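Side-chain contacts in tryptophanyl-tRNA synthetase (Cryptosporidium parvum Iowa II, PDB 3HV0), which probably joins L-tryptophan to its cognate tRNA at the expense of ATP, as a class I aminoacyl-tRNA synthetase: residues Asp24-Lys29 and Asp229-Phe234; Ser58-Glu63 and Tyr233-Arg238; Tyr165-Arg170 and Leu244-Pro249; Gln201-Pro204 and Ser208-Pro211. One frame throughout, in Å; residues are numbered along the deposited sequence.

Overall arrangement
The four contacts form two pairs. Interactions 1 and 2 share Tyr233 and Phe234 of helix 231-240, and their centres are 7 Å apart. A salt bridge joins them, with Asp231 OD1 2.6 Å from Arg60 NH1. Interactions 3 and 4 also have centres 7 Å apart, and Asp167 of interaction 3 meets the serines of Ser208-Pro211. Helix 231-240 connects the pairs: Val237 CG2 packs on Ala202 CB at 3.3 Å, and Arg238 O and NH1 probably hydrogen-bond to Lys248 NZ and Pro249 O. Bound tryptophan touches interactions 1, 2 and 4 through Gln230, Phe234 and Gln201. Interaction 3 is more distant, with the Asp167 side chain about 14 Å from the ligand.

Interaction 1: Asp24-Lys29 and Asp229-Phe234; sequences DKFGCK and DQDPYF. With TRP (tryptophan), chain C.
Phe26 and Asp231 make the close part of this contact. The carboxylate oxygen OD2 of Asp231 lies 3.4 Å from Phe26 CD2, oblique to the ring. The two side chains run alongside each other, pointing opposite ways, and the ring and carboxylate planes are 19° apart. Asp231 CG is anti to its backbone N (chi1 -171°), which places the carboxylate beside the Phe26 ring. The other oxygen, OD1, makes a salt bridge with Arg60. Cys28 is looser, with SG 4.4 Å from Asp231 OD2. Asp24, Lys25 and Gly27 are exposed in the assembly and take no part in the contact. Gly27, with positive phi, follows the helix in a Schellman motif, and its N bonds to Asp24 O at 2.7 Å. On the ligand side, Phe234 turns its ring edge to the bound tryptophan, with CZ 3.6 Å from the ligand CZ2. Gln230 also packs on the ligand. Segment 24-29, near the start of the modelled chain, packs against the start of helix 231-240, a wall of the tryptophan pocket in this class I catalytic domain.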
loop_
_atom_site.group_PDB
_atom_site.type_symbol
_atom_site.label_atom_id
_atom_site.label_comp_id
_atom_site.label_asym_id
_atom_site.label_seq_id
_atom_site.Cartn_x
_atom_site.Cartn_y
_atom_site.Cartn_z
ATOM N N ASP A 24 24.920 8.929 19.602
ATOM C CA ASP A 24 24.449 10.168 20.212
ATOM C C ASP A 24 23.896 11.114 19.143
ATOM O O ASP A 24 22.811 11.670 19.317
ATOM C CB ASP A 24 25.576 10.863 20.977
ATOM C CG ASP A 24 26.149 10.009 22.111
ATOM O OD1 ASP A 24 25.682 8.861 22.323
ATOM O OD2 ASP A 24 27.078 10.500 22.789
ATOM N N LYS A 25 24.647 11.287 18.048
ATOM C CA LYS A 25 24.247 12.154 16.915
ATOM C C LYS A 25 22.839 11.871 16.406
ATOM O O LYS A 25 22.087 12.798 16.095
ATOM C CB LYS A 25 25.218 12.002 15.736
ATOM C CG LYS A 25 24.667 12.526 14.403
ATOM C CD LYS A 25 25.744 12.673 13.342
ATOM C CE LYS A 25 25.204 13.399 12.115
ATOM N NZ LYS A 25 26.274 13.712 11.131
ATOM N N PHE A 26 22.509 10.587 16.282
ATOM C CA PHE A 26 21.169 10.162 15.881
ATOM C C PHE A 26 20.116 10.680 16.854
ATOM O O PHE A 26 18.990 10.938 16.457
ATOM C CB PHE A 26 21.093 8.630 15.800
ATOM C CG PHE A 26 21.529 8.055 14.470
ATOM C CD1 PHE A 26 22.470 8.704 13.668
ATOM C CD2 PHE A 26 21.007 6.835 14.032
ATOM C CE1 PHE A 26 22.863 8.158 12.452
ATOM C CE2 PHE A 26 21.397 6.283 12.816
ATOM C CZ PHE A 26 22.328 6.944 12.027
ATOM N N GLY A 27 20.496 10.835 18.119
ATOM C CA GLY A 27 19.597 11.331 19.156
ATOM C C GLY A 27 19.194 10.265 20.157
ATOM O O GLY A 27 18.206 10.429 20.869
ATOM N N CYS A 28 19.958 9.176 20.223
ATOM C CA CYS A 28 19.669 8.089 21.152
ATOM C C CYS A 28 20.232 8.401 22.523
ATOM O O CYS A 28 20.965 9.364 22.691
ATOM C CB CYS A 28 20.241 6.763 20.642
ATOM S SG CYS A 28 19.804 6.387 18.918
ATOM N N LYS A 29 19.853 7.589 23.500
ATOM C CA LYS A 29 20.401 7.655 24.849
ATOM C C LYS A 29 20.953 6.276 25.197
ATOM O O LYS A 29 20.396 5.267 24.791
ATOM C CB LYS A 29 19.309 8.043 25.853
ATOM C CG LYS A 29 19.253 9.523 26.192
ATOM C CD LYS A 29 17.825 10.004 26.461
ATOM C CE LYS A 29 17.763 11.537 26.629
ATOM N NZ LYS A 29 16.521 12.143 26.030
ATOM N N ASP A 229 20.287 -0.565 13.361
ATOM C CA ASP A 229 20.220 -0.135 11.964
ATOM C C ASP A 229 18.792 0.079 11.471
ATOM O O ASP A 229 18.593 0.645 10.395
ATOM C CB ASP A 229 20.972 -1.103 11.049
ATOM C CG ASP A 229 20.197 -2.372 10.756
ATOM O OD1 ASP A 229 20.017 -2.676 9.564
ATOM O OD2 ASP A 229 19.769 -3.087 11.693
ATOM N N GLN A 230 17.799 -0.360 12.244
ATOM C CA GLN A 230 16.396 -0.111 11.893
ATOM C C GLN A 230 15.901 1.251 12.389
ATOM O O GLN A 230 14.830 1.706 11.973
ATOM C CB GLN A 230 15.494 -1.214 12.448
ATOM C CG GLN A 230 15.861 -2.583 11.947
ATOM C CD GLN A 230 15.633 -2.744 10.438
ATOM O OE1 GLN A 230 14.585 -2.379 9.902
ATOM N NE2 GLN A 230 16.599 -3.327 9.773
ATOM N N ASP A 231 16.690 1.911 13.239
ATOM C CA ASP A 231 16.333 3.206 13.816
ATOM C C ASP A 231 15.661 4.256 12.896
ATOM O O ASP A 231 14.724 4.929 13.348
ATOM C CB ASP A 231 17.554 3.841 14.471
ATOM C CG ASP A 231 17.195 5.076 15.282
ATOM O OD1 ASP A 231 16.310 4.955 16.172
ATOM O OD2 ASP A 231 17.790 6.153 15.019
ATOM N N PRO A 232 16.137 4.416 11.636
ATOM C CA PRO A 232 15.554 5.384 10.690
ATOM C C PRO A 232 14.040 5.349 10.547
ATOM O O PRO A 232 13.417 6.396 10.486
ATOM C CB PRO A 232 16.198 4.986 9.351
ATOM C CG PRO A 232 17.552 4.518 9.736
ATOM C CD PRO A 232 17.391 3.844 11.097
ATOM N N TYR A 233 13.457 4.159 10.471
ATOM C CA TYR A 233 11.997 4.029 10.352
ATOM C C TYR A 233 11.290 4.634 11.551
ATOM O O TYR A 233 10.244 5.229 11.400
ATOM C CB TYR A 233 11.556 2.559 10.233
ATOM C CG TYR A 233 12.123 1.829 9.027
ATOM C CD1 TYR A 233 13.270 1.046 9.134
ATOM C CD2 TYR A 233 11.499 1.916 7.782
ATOM C CE1 TYR A 233 13.791 0.380 8.047
ATOM C CE2 TYR A 233 12.027 1.272 6.672
ATOM C CZ TYR A 233 13.170 0.496 6.810
ATOM O OH TYR A 233 13.683 -0.174 5.722
ATOM N N PHE A 234 11.862 4.475 12.738
ATOM C CA PHE A 234 11.202 4.887 13.973
ATOM C C PHE A 234 11.635 6.293 14.420
ATOM O O PHE A 234 11.009 6.904 15.293
ATOM C CB PHE A 234 11.426 3.819 15.056
ATOM C CG PHE A 234 11.010 2.439 14.610
ATOM C CD1 PHE A 234 9.689 2.191 14.276
ATOM C CD2 PHE A 234 11.939 1.408 14.457
ATOM C CE1 PHE A 234 9.290 0.939 13.824
ATOM C CE2 PHE A 234 11.550 0.168 14.039
ATOM C CZ PHE A 234 10.225 -0.070 13.712
HETATM N N TRP C . 12.756 -4.530 7.868
HETATM C CA TRP C . 13.250 -5.272 9.066
HETATM C C TRP C . 14.431 -6.150 8.680
HETATM O O TRP C . 14.611 -6.469 7.490
HETATM C CB TRP C . 12.142 -6.112 9.732
HETATM C CG TRP C . 11.268 -5.327 10.680
HETATM C CD1 TRP C . 9.982 -4.899 10.457
HETATM C CD2 TRP C . 11.601 -4.891 12.008
HETATM N NE1 TRP C . 9.506 -4.232 11.554
HETATM C CE2 TRP C . 10.482 -4.200 12.514
HETATM C CE3 TRP C . 12.729 -5.018 12.813
HETATM C CZ2 TRP C . 10.463 -3.638 13.789
HETATM C CZ3 TRP C . 12.709 -4.456 14.076
HETATM C CH2 TRP C . 11.582 -3.763 14.548
HETATM O OXT TRP C . 15.216 -6.531 9.569
#

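Interaction 2: Ser58-Glu63 and Tyr233-Arg238; sequences SHRDFE and YFRMVR. With TRP (tryptophan), chain C.
Arg60 and Asp61 fasten the end of strand 56-60 to Arg235 and Arg238 of helix 231-240, the helix that brings Phe234 to the tryptophan pocket. The charged link is a salt bridge. Arg238 grips Asp61 end-on, with NH1 and NH2 each 2.8 Å from the same oxygen, OD2. The NH2 bond is moderately bent, at 146°. OD2 lies in the guanidinium plane, but both nitrogens approach it from above the same face of the carboxylate, and the two planes are 69° apart. A bend at chi3 (59°) turns the guanidinium of Arg238 to this position. Its NH1 also bonds to Pro249 O, which helps fix its rotation. Arg60 CB lies over one face of this guanidinium, displaced toward the rim, 4.1 Å above the plane.

Strand 56-60 pairs antiparallel with strand 250-254 of the Rossmann-type sheet, through backbone bonds of Ser58 with His253 and Arg60 with Ser251. Asp61 then makes the turn into helix 62-70, where Phe62 N bonds to His59 ND1 at 3.3 Å, close to the imidazole plane.

Arg60 reaches on along helix 231-240. Its NH1 lies 3.3 Å from Arg235 CG, so it meets the aliphatic part of that arginine and not its charged end. The salt bridge to Asp231 probably balances the charge of Arg60. Arg60 CD also packs 4.1 Å from Arg238 CD.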
loop_
_atom_site.group_PDB
_atom_site.type_symbol
_atom_site.label_atom_id
_atom_site.label_comp_id
_atom_site.label_asym_id
_atom_site.label_seq_id
_atom_site.Cartn_x
_atom_site.Cartn_y
_atom_site.Cartn_z
ATOM N N SER A 58 20.982 0.991 23.946
ATOM C CA SER A 58 20.477 2.278 23.512
ATOM C C SER A 58 18.950 2.312 23.534
ATOM O O SER A 58 18.312 1.263 23.447
ATOM C CB SER A 58 20.998 2.546 22.102
ATOM O OG SER A 58 21.120 3.925 21.877
ATOM N N HIS A 59 18.372 3.511 23.665
ATOM C CA HIS A 59 16.916 3.670 23.668
ATOM C C HIS A 59 16.424 5.063 23.258
ATOM O O HIS A 59 17.176 6.025 23.229
ATOM C CB HIS A 59 16.364 3.344 25.041
ATOM C CG HIS A 59 16.652 4.395 26.069
ATOM N ND1 HIS A 59 15.678 5.227 26.576
ATOM C CD2 HIS A 59 17.811 4.766 26.661
ATOM C CE1 HIS A 59 16.224 6.053 27.450
ATOM N NE2 HIS A 59 17.515 5.796 27.515
ATOM N N ARG A 60 15.142 5.130 22.918
ATOM C CA ARG A 60 14.373 6.372 22.837
ATOM C C ARG A 60 13.119 6.221 23.687
ATOM O O ARG A 60 12.291 5.359 23.430
ATOM C CB ARG A 60 13.957 6.652 21.399
ATOM C CG ARG A 60 15.117 6.734 20.461
ATOM C CD ARG A 60 14.739 7.234 19.071
ATOM N NE ARG A 60 15.740 8.217 18.648
ATOM C CZ ARG A 60 16.253 8.331 17.428
ATOM N NH1 ARG A 60 15.864 7.530 16.447
ATOM N NH2 ARG A 60 17.158 9.267 17.188
ATOM N N ASP A 61 13.005 7.052 24.716
ATOM C CA ASP A 61 11.829 7.111 25.590
ATOM C C ASP A 61 11.424 5.758 26.156
ATOM O O ASP A 61 10.227 5.504 26.339
ATOM C CB ASP A 61 10.631 7.755 24.867
ATOM C CG ASP A 61 10.835 9.238 24.580
ATOM O OD1 ASP A 61 11.766 9.864 25.111
ATOM O OD2 ASP A 61 10.047 9.791 23.806
ATOM N N PHE A 62 12.408 4.895 26.408
ATOM C CA PHE A 62 12.188 3.685 27.189
ATOM C C PHE A 62 11.769 4.060 28.611
ATOM O O PHE A 62 11.006 3.347 29.229
ATOM C CB PHE A 62 13.448 2.815 27.217
ATOM C CG PHE A 62 13.303 1.534 28.021
ATOM C CD1 PHE A 62 12.472 0.510 27.591
ATOM C CD2 PHE A 62 14.009 1.358 29.197
ATOM C CE1 PHE A 62 12.338 -0.651 28.323
ATOM C CE2 PHE A 62 13.880 0.188 29.937
ATOM C CZ PHE A 62 13.038 -0.809 29.506
ATOM N N GLU A 63 12.253 5.184 29.122
ATOM C CA GLU A 63 11.824 5.653 30.464
ATOM C C GLU A 63 10.308 5.962 30.505
ATOM O O GLU A 63 9.678 5.819 31.536
ATOM C CB GLU A 63 12.690 6.828 30.982
ATOM C CG GLU A 63 12.430 8.217 30.380
ATOM C CD GLU A 63 12.782 8.325 28.910
ATOM O OE1 GLU A 63 13.537 7.454 28.414
ATOM O OE2 GLU A 63 12.286 9.282 28.252
ATOM N N TYR A 233 13.457 4.159 10.471
ATOM C CA TYR A 233 11.997 4.029 10.352
ATOM C C TYR A 233 11.290 4.634 11.551
ATOM O O TYR A 233 10.244 5.229 11.400
ATOM C CB TYR A 233 11.556 2.559 10.233
ATOM C CG TYR A 233 12.123 1.829 9.027
ATOM C CD1 TYR A 233 13.270 1.046 9.134
ATOM C CD2 TYR A 233 11.499 1.916 7.782
ATOM C CE1 TYR A 233 13.791 0.380 8.047
ATOM C CE2 TYR A 233 12.027 1.272 6.672
ATOM C CZ TYR A 233 13.170 0.496 6.810
ATOM O OH TYR A 233 13.683 -0.174 5.722
ATOM N N PHE A 234 11.862 4.475 12.738
ATOM C CA PHE A 234 11.202 4.887 13.973
ATOM C C PHE A 234 11.635 6.293 14.420
ATOM O O PHE A 234 11.009 6.904 15.293
ATOM C CB PHE A 234 11.426 3.819 15.056
ATOM C CG PHE A 234 11.010 2.439 14.610
ATOM C CD1 PHE A 234 9.689 2.191 14.276
ATOM C CD2 PHE A 234 11.939 1.408 14.457
ATOM C CE1 PHE A 234 9.290 0.939 13.824
ATOM C CE2 PHE A 234 11.550 0.168 14.039
ATOM C CZ PHE A 234 10.225 -0.070 13.712
ATOM N N ARG A 235 12.699 6.811 13.820
ATOM C CA ARG A 235 12.987 8.235 13.909
ATOM C C ARG A 235 11.872 8.957 13.159
ATOM O O ARG A 235 11.281 9.891 13.665
ATOM C CB ARG A 235 14.343 8.546 13.271
ATOM C CG ARG A 235 15.137 9.629 13.966
ATOM C CD ARG A 235 16.572 9.643 13.464
ATOM N NE ARG A 235 16.686 10.395 12.203
ATOM C CZ ARG A 235 17.416 10.033 11.140
ATOM N NH1 ARG A 235 18.119 8.890 11.131
ATOM N NH2 ARG A 235 17.431 10.831 10.067
ATOM N N MET A 236 11.588 8.491 11.944
ATOM C CA MET A 236 10.567 9.094 11.081
ATOM C C MET A 236 9.164 9.067 11.723
ATOM O O MET A 236 8.496 10.082 11.823
ATOM C CB MET A 236 10.544 8.352 9.742
ATOM C CG MET A 236 9.431 8.772 8.793
ATOM S SD MET A 236 9.049 7.440 7.654
ATOM C CE MET A 236 8.466 6.173 8.808
ATOM N N VAL A 237 8.742 7.894 12.169
ATOM C CA VAL A 237 7.431 7.736 12.767
ATOM C C VAL A 237 7.274 8.525 14.090
ATOM O O VAL A 237 6.178 8.960 14.417
ATOM C CB VAL A 237 7.081 6.246 12.972
ATOM C CG1 VAL A 237 7.415 5.802 14.393
ATOM C CG2 VAL A 237 5.609 6.018 12.673
ATOM N N ARG A 238 8.351 8.732 14.834
ATOM C CA ARG A 238 8.277 9.589 16.032
ATOM C C ARG A 238 8.072 11.065 15.680
ATOM O O ARG A 238 7.521 11.833 16.463
ATOM C CB ARG A 238 9.531 9.436 16.907
ATOM C CG ARG A 238 9.488 8.220 17.814
ATOM C CD ARG A 238 10.796 8.023 18.575
ATOM N NE ARG A 238 11.131 9.174 19.410
ATOM C CZ ARG A 238 10.758 9.344 20.679
ATOM N NH1 ARG A 238 10.017 8.439 21.313
ATOM N NH2 ARG A 238 11.130 10.438 21.327
HETATM N N TRP C . 12.756 -4.530 7.868
HETATM C CA TRP C . 13.250 -5.272 9.066
HETATM C C TRP C . 14.431 -6.150 8.680
HETATM O O TRP C . 14.611 -6.469 7.490
HETATM C CB TRP C . 12.142 -6.112 9.732
HETATM C CG TRP C . 11.268 -5.327 10.680
HETATM C CD1 TRP C . 9.982 -4.899 10.457
HETATM C CD2 TRP C . 11.601 -4.891 12.008
HETATM N NE1 TRP C . 9.506 -4.232 11.554
HETATM C CE2 TRP C . 10.482 -4.200 12.514
HETATM C CE3 TRP C . 12.729 -5.018 12.813
HETATM C CZ2 TRP C . 10.463 -3.638 13.789
HETATM C CZ3 TRP C . 12.709 -4.456 14.076
HETATM C CH2 TRP C . 11.582 -3.763 14.548
HETATM O OXT TRP C . 15.216 -6.531 9.569
#

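Interaction 3: Tyr165-Arg170 and Leu244-Pro249; sequences YPDILR and LGYLKP
Tyr246 has Asp167 OD1 at its ring edge, near the ring plane, and Leu244 CB 3.9 Å above one face; the Phe206 ring also meets it, planes about 55° apart. The Arg170 guanidinium has Asp167 OD1 at its edge. Tyr246 OH donates to Asp167 OD1 at 2.9 Å, on the syn side and 27° out of the carboxylate plane. From the opposite face, Arg170 NH1 bonds to Asp167 OD1 at 3.0 Å as part of a salt bridge. Within this contact two donors meet OD1, which probably favours an ionised carboxylate. Ser208 and Ser209 hydroxyls lie doubtfully close to OD2, nearer than a normal hydrogen bond. The extended Arg170 chain crosses Tyr246 at about a right angle, with NH1 3.6 Å from Tyr246 OH. Leu244 CD2 packs 3.9 Å from Arg170 CB and makes a van der Waals contact with Arg170 O. The loop before strand 250-254 is thus tied to helix 157-174, whose Tyr165, Pro166, Leu169 and Arg170 meet the second subunit of this class I tryptophanyl-tRNA synthetase.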
loop_
_atom_site.group_PDB
_atom_site.type_symbol
_atom_site.label_atom_id
_atom_site.label_comp_id
_atom_site.label_asym_id
_atom_site.label_seq_id
_atom_site.Cartn_x
_atom_site.Cartn_y
_atom_site.Cartn_z
ATOM N N TYR A 165 -3.382 -0.266 6.082
ATOM C CA TYR A 165 -3.459 0.732 5.028
ATOM C C TYR A 165 -3.885 2.115 5.539
ATOM O O TYR A 165 -3.314 3.112 5.110
ATOM C CB TYR A 165 -4.366 0.265 3.884
ATOM C CG TYR A 165 -4.129 0.948 2.539
ATOM C CD1 TYR A 165 -2.883 1.414 2.168
ATOM C CD2 TYR A 165 -5.154 1.063 1.615
ATOM C CE1 TYR A 165 -2.671 2.008 0.925
ATOM C CE2 TYR A 165 -4.949 1.674 0.359
ATOM C CZ TYR A 165 -3.700 2.140 0.031
ATOM O OH TYR A 165 -3.454 2.732 -1.196
ATOM N N PRO A 166 -4.859 2.196 6.461
ATOM C CA PRO A 166 -5.253 3.549 6.871
ATOM C C PRO A 166 -4.127 4.346 7.519
ATOM O O PRO A 166 -3.955 5.517 7.210
ATOM C CB PRO A 166 -6.402 3.298 7.865
ATOM C CG PRO A 166 -6.970 2.007 7.449
ATOM C CD PRO A 166 -5.790 1.188 6.988
ATOM N N ASP A 167 -3.342 3.711 8.378
ATOM C CA ASP A 167 -2.232 4.394 9.025
ATOM C C ASP A 167 -1.069 4.564 8.070
ATOM O O ASP A 167 -0.331 5.515 8.186
ATOM C CB ASP A 167 -1.782 3.642 10.268
ATOM C CG ASP A 167 -2.711 3.844 11.454
ATOM O OD1 ASP A 167 -3.521 4.798 11.432
ATOM O OD2 ASP A 167 -2.614 3.054 12.432
ATOM N N ILE A 168 -0.894 3.649 7.123
ATOM C CA ILE A 168 0.135 3.834 6.091
ATOM C C ILE A 168 -0.150 5.129 5.350
ATOM O O ILE A 168 0.723 5.969 5.180
ATOM C CB ILE A 168 0.188 2.660 5.090
ATOM C CG1 ILE A 168 0.703 1.383 5.795
ATOM C CG2 ILE A 168 1.070 3.022 3.863
ATOM C CD1 ILE A 168 0.393 0.099 5.060
ATOM N N LEU A 169 -1.397 5.290 4.934
ATOM C CA LEU A 169 -1.833 6.470 4.179
ATOM C C LEU A 169 -1.677 7.781 4.972
ATOM O O LEU A 169 -1.285 8.815 4.415
ATOM C CB LEU A 169 -3.284 6.278 3.714
ATOM C CG LEU A 169 -3.495 5.289 2.559
ATOM C CD1 LEU A 169 -4.975 4.977 2.378
ATOM C CD2 LEU A 169 -2.886 5.829 1.247
ATOM N N ARG A 170 -1.991 7.729 6.267
ATOM C CA ARG A 170 -1.870 8.878 7.166
ATOM C C ARG A 170 -0.424 9.302 7.409
ATOM O O ARG A 170 -0.119 10.487 7.501
ATOM C CB ARG A 170 -2.517 8.560 8.506
ATOM C CG ARG A 170 -4.018 8.581 8.475
ATOM C CD ARG A 170 -4.597 7.992 9.759
ATOM N NE ARG A 170 -6.059 7.860 9.691
ATOM C CZ ARG A 170 -6.753 6.755 9.983
ATOM N NH1 ARG A 170 -6.155 5.656 10.383
ATOM N NH2 ARG A 170 -8.073 6.753 9.881
ATOM N N LEU A 244 -0.404 13.381 13.765
ATOM C CA LEU A 244 -1.548 12.490 13.595
ATOM C C LEU A 244 -2.341 12.364 14.899
ATOM O O LEU A 244 -3.342 11.655 14.954
ATOM C CB LEU A 244 -1.068 11.104 13.144
ATOM C CG LEU A 244 -0.240 11.067 11.836
ATOM C CD1 LEU A 244 0.347 9.717 11.594
ATOM C CD2 LEU A 244 -1.051 11.479 10.627
ATOM N N GLY A 245 -1.888 13.046 15.944
ATOM C CA GLY A 245 -2.491 12.920 17.268
ATOM C C GLY A 245 -2.288 11.569 17.902
ATOM O O GLY A 245 -3.136 11.120 18.669
ATOM N N TYR A 246 -1.160 10.937 17.567
ATOM C CA TYR A 246 -0.799 9.593 18.025
ATOM C C TYR A 246 0.389 9.688 18.993
ATOM O O TYR A 246 1.124 10.678 18.983
ATOM C CB TYR A 246 -0.409 8.698 16.845
ATOM C CG TYR A 246 -1.528 8.204 15.920
ATOM C CD1 TYR A 246 -2.879 8.411 16.196
ATOM C CD2 TYR A 246 -1.211 7.505 14.758
ATOM C CE1 TYR A 246 -3.876 7.938 15.336
ATOM C CE2 TYR A 246 -2.183 7.035 13.908
ATOM C CZ TYR A 246 -3.512 7.251 14.198
ATOM O OH TYR A 246 -4.444 6.762 13.313
ATOM N N LEU A 247 0.566 8.658 19.828
ATOM C CA LEU A 247 1.718 8.565 20.716
ATOM C C LEU A 247 2.975 8.242 19.925
ATOM O O LEU A 247 2.923 7.492 18.941
ATOM C CB LEU A 247 1.518 7.477 21.764
ATOM C CG LEU A 247 0.402 7.694 22.768
ATOM C CD1 LEU A 247 0.417 6.554 23.772
ATOM C CD2 LEU A 247 0.563 9.033 23.462
ATOM N N LYS A 248 4.094 8.824 20.357
ATOM C CA LYS A 248 5.407 8.471 19.840
ATOM C C LYS A 248 5.755 7.084 20.368
ATOM O O LYS A 248 5.652 6.851 21.585
ATOM C CB LYS A 248 6.451 9.462 20.335
ATOM C CG LYS A 248 6.402 10.851 19.716
ATOM C CD LYS A 248 7.425 11.734 20.415
ATOM C CE LYS A 248 7.588 13.097 19.753
ATOM N NZ LYS A 248 8.710 13.068 18.747
ATOM N N PRO A 249 6.148 6.154 19.480
ATOM C CA PRO A 249 6.592 4.855 19.974
ATOM C C PRO A 249 7.984 4.965 20.597
ATOM O O PRO A 249 8.799 5.785 20.181
ATOM C CB PRO A 249 6.648 4.009 18.714
ATOM C CG PRO A 249 6.998 4.957 17.663
ATOM C CD PRO A 249 6.297 6.241 18.017
#

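Interaction 4: Gln201-Pro204 and Ser208-Pro211; sequences QAAP and SSFP. With TRP (tryptophan), chain C.
The carbonyl oxygen of Pro204 faces the edge of the Phe210 ring, in the ring plane, 3.5 Å from CE2. This places it against the C-H rim, which is probably weakly attractive. Pro204 O also has a hydrogen bond with Tyr76 OH. The Pro204 ring packs on the same end of the phenyl group, with CB 3.8 Å from Phe210 CZ. Phe210 CG is anti to its carbonyl carbon (chi1 -60°), which brings the end of the ring back to the proline. The residue itself sits at the N-cap position of helix 211-214.

Ser209 makes the polar part of the contact. Its OG lies 2.8 Å from Ala203 O. The hydroxyl lies between Ala203 O and the Asp167 carboxylate; which one takes its proton is not settled, and the Asp167 distance is doubtfully short. Ala203 CB lies 4.0 Å from Ser209 OG.

At the other end, Gln201 packs against the indole of the bound tryptophan. Gln201 O bonds to Tyr78 OH, which also bonds to the ligand. The chain turns back between Pro204 and Ser208, just after helix 192-202. Ala203 and Ser209 pack on helix 157-174, Ala202 on helix 231-240, and Pro204 and Phe210 on strand 110-114.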
loop_
_atom_site.group_PDB
_atom_site.type_symbol
_atom_site.label_atom_id
_atom_site.label_comp_id
_atom_site.label_asym_id
_atom_site.label_seq_id
_atom_site.Cartn_x
_atom_site.Cartn_y
_atom_site.Cartn_z
ATOM N N GLN A 201 6.368 -0.177 7.528
ATOM C CA GLN A 201 7.065 -0.600 8.740
ATOM C C GLN A 201 6.770 0.271 9.929
ATOM O O GLN A 201 6.836 -0.189 11.055
ATOM C CB GLN A 201 8.561 -0.592 8.536
ATOM C CG GLN A 201 9.305 -1.106 9.741
ATOM C CD GLN A 201 10.579 -1.779 9.421
ATOM O OE1 GLN A 201 11.495 -1.750 10.215
ATOM N NE2 GLN A 201 10.665 -2.382 8.262
ATOM N N ALA A 202 6.513 1.549 9.680
ATOM C CA ALA A 202 6.144 2.481 10.736
ATOM C C ALA A 202 4.796 2.125 11.368
ATOM O O ALA A 202 4.670 2.119 12.579
ATOM C CB ALA A 202 6.116 3.881 10.198
ATOM N N ALA A 203 3.820 1.782 10.534
ATOM C CA ALA A 203 2.413 1.707 10.921
ATOM C C ALA A 203 2.072 0.829 12.150
ATOM O O ALA A 203 1.143 1.151 12.896
ATOM C CB ALA A 203 1.541 1.311 9.710
ATOM N N PRO A 204 2.781 -0.292 12.338
ATOM C CA PRO A 204 2.466 -1.089 13.520
ATOM C C PRO A 204 2.939 -0.474 14.836
ATOM O O PRO A 204 2.508 -0.937 15.911
ATOM C CB PRO A 204 3.173 -2.427 13.259
ATOM C CG PRO A 204 3.410 -2.468 11.771
ATOM C CD PRO A 204 3.616 -1.042 11.376
ATOM N N SER A 208 -3.633 2.218 16.840
ATOM C CA SER A 208 -4.722 2.267 15.888
ATOM C C SER A 208 -4.599 1.111 14.867
ATOM O O SER A 208 -5.611 0.542 14.463
ATOM C CB SER A 208 -4.795 3.627 15.164
ATOM O OG SER A 208 -3.642 3.867 14.358
ATOM N N SER A 209 -3.380 0.737 14.494
ATOM C CA SER A 209 -3.181 -0.280 13.433
ATOM C C SER A 209 -3.575 -1.703 13.818
ATOM O O SER A 209 -3.437 -2.626 13.005
ATOM C CB SER A 209 -1.748 -0.267 12.959
ATOM O OG SER A 209 -1.519 0.920 12.237
ATOM N N PHE A 210 -4.056 -1.875 15.050
ATOM C CA PHE A 210 -4.527 -3.172 15.535
ATOM C C PHE A 210 -5.862 -2.993 16.244
ATOM O O PHE A 210 -5.943 -3.136 17.458
ATOM C CB PHE A 210 -3.498 -3.823 16.480
ATOM C CG PHE A 210 -2.174 -4.072 15.842
ATOM C CD1 PHE A 210 -1.974 -5.199 15.057
ATOM C CD2 PHE A 210 -1.138 -3.167 15.983
ATOM C CE1 PHE A 210 -0.752 -5.435 14.442
ATOM C CE2 PHE A 210 0.080 -3.401 15.364
ATOM C CZ PHE A 210 0.272 -4.534 14.597
ATOM N N PRO A 211 -6.918 -2.668 15.476
ATOM C CA PRO A 211 -8.250 -2.502 16.068
ATOM C C PRO A 211 -8.765 -3.743 16.826
ATOM O O PRO A 211 -9.472 -3.587 17.825
ATOM C CB PRO A 211 -9.137 -2.185 14.854
ATOM C CG PRO A 211 -8.378 -2.664 13.679
ATOM C CD PRO A 211 -6.950 -2.504 14.016
HETATM N N TRP C . 12.756 -4.530 7.868
HETATM C CA TRP C . 13.250 -5.272 9.066
HETATM C C TRP C . 14.431 -6.150 8.680
HETATM O O TRP C . 14.611 -6.469 7.490
HETATM C CB TRP C . 12.142 -6.112 9.732
HETATM C CG TRP C . 11.268 -5.327 10.680
HETATM C CD1 TRP C . 9.982 -4.899 10.457
HETATM C CD2 TRP C . 11.601 -4.891 12.008
HETATM N NE1 TRP C . 9.506 -4.232 11.554
HETATM C CE2 TRP C . 10.482 -4.200 12.514
HETATM C CE3 TRP C . 12.729 -5.018 12.813
HETATM C CZ2 TRP C . 10.463 -3.638 13.789
HETATM C CZ3 TRP C . 12.709 -4.456 14.076
HETATM C CH2 TRP C . 11.582 -3.763 14.548
HETATM O OXT TRP C . 15.216 -6.531 9.569
#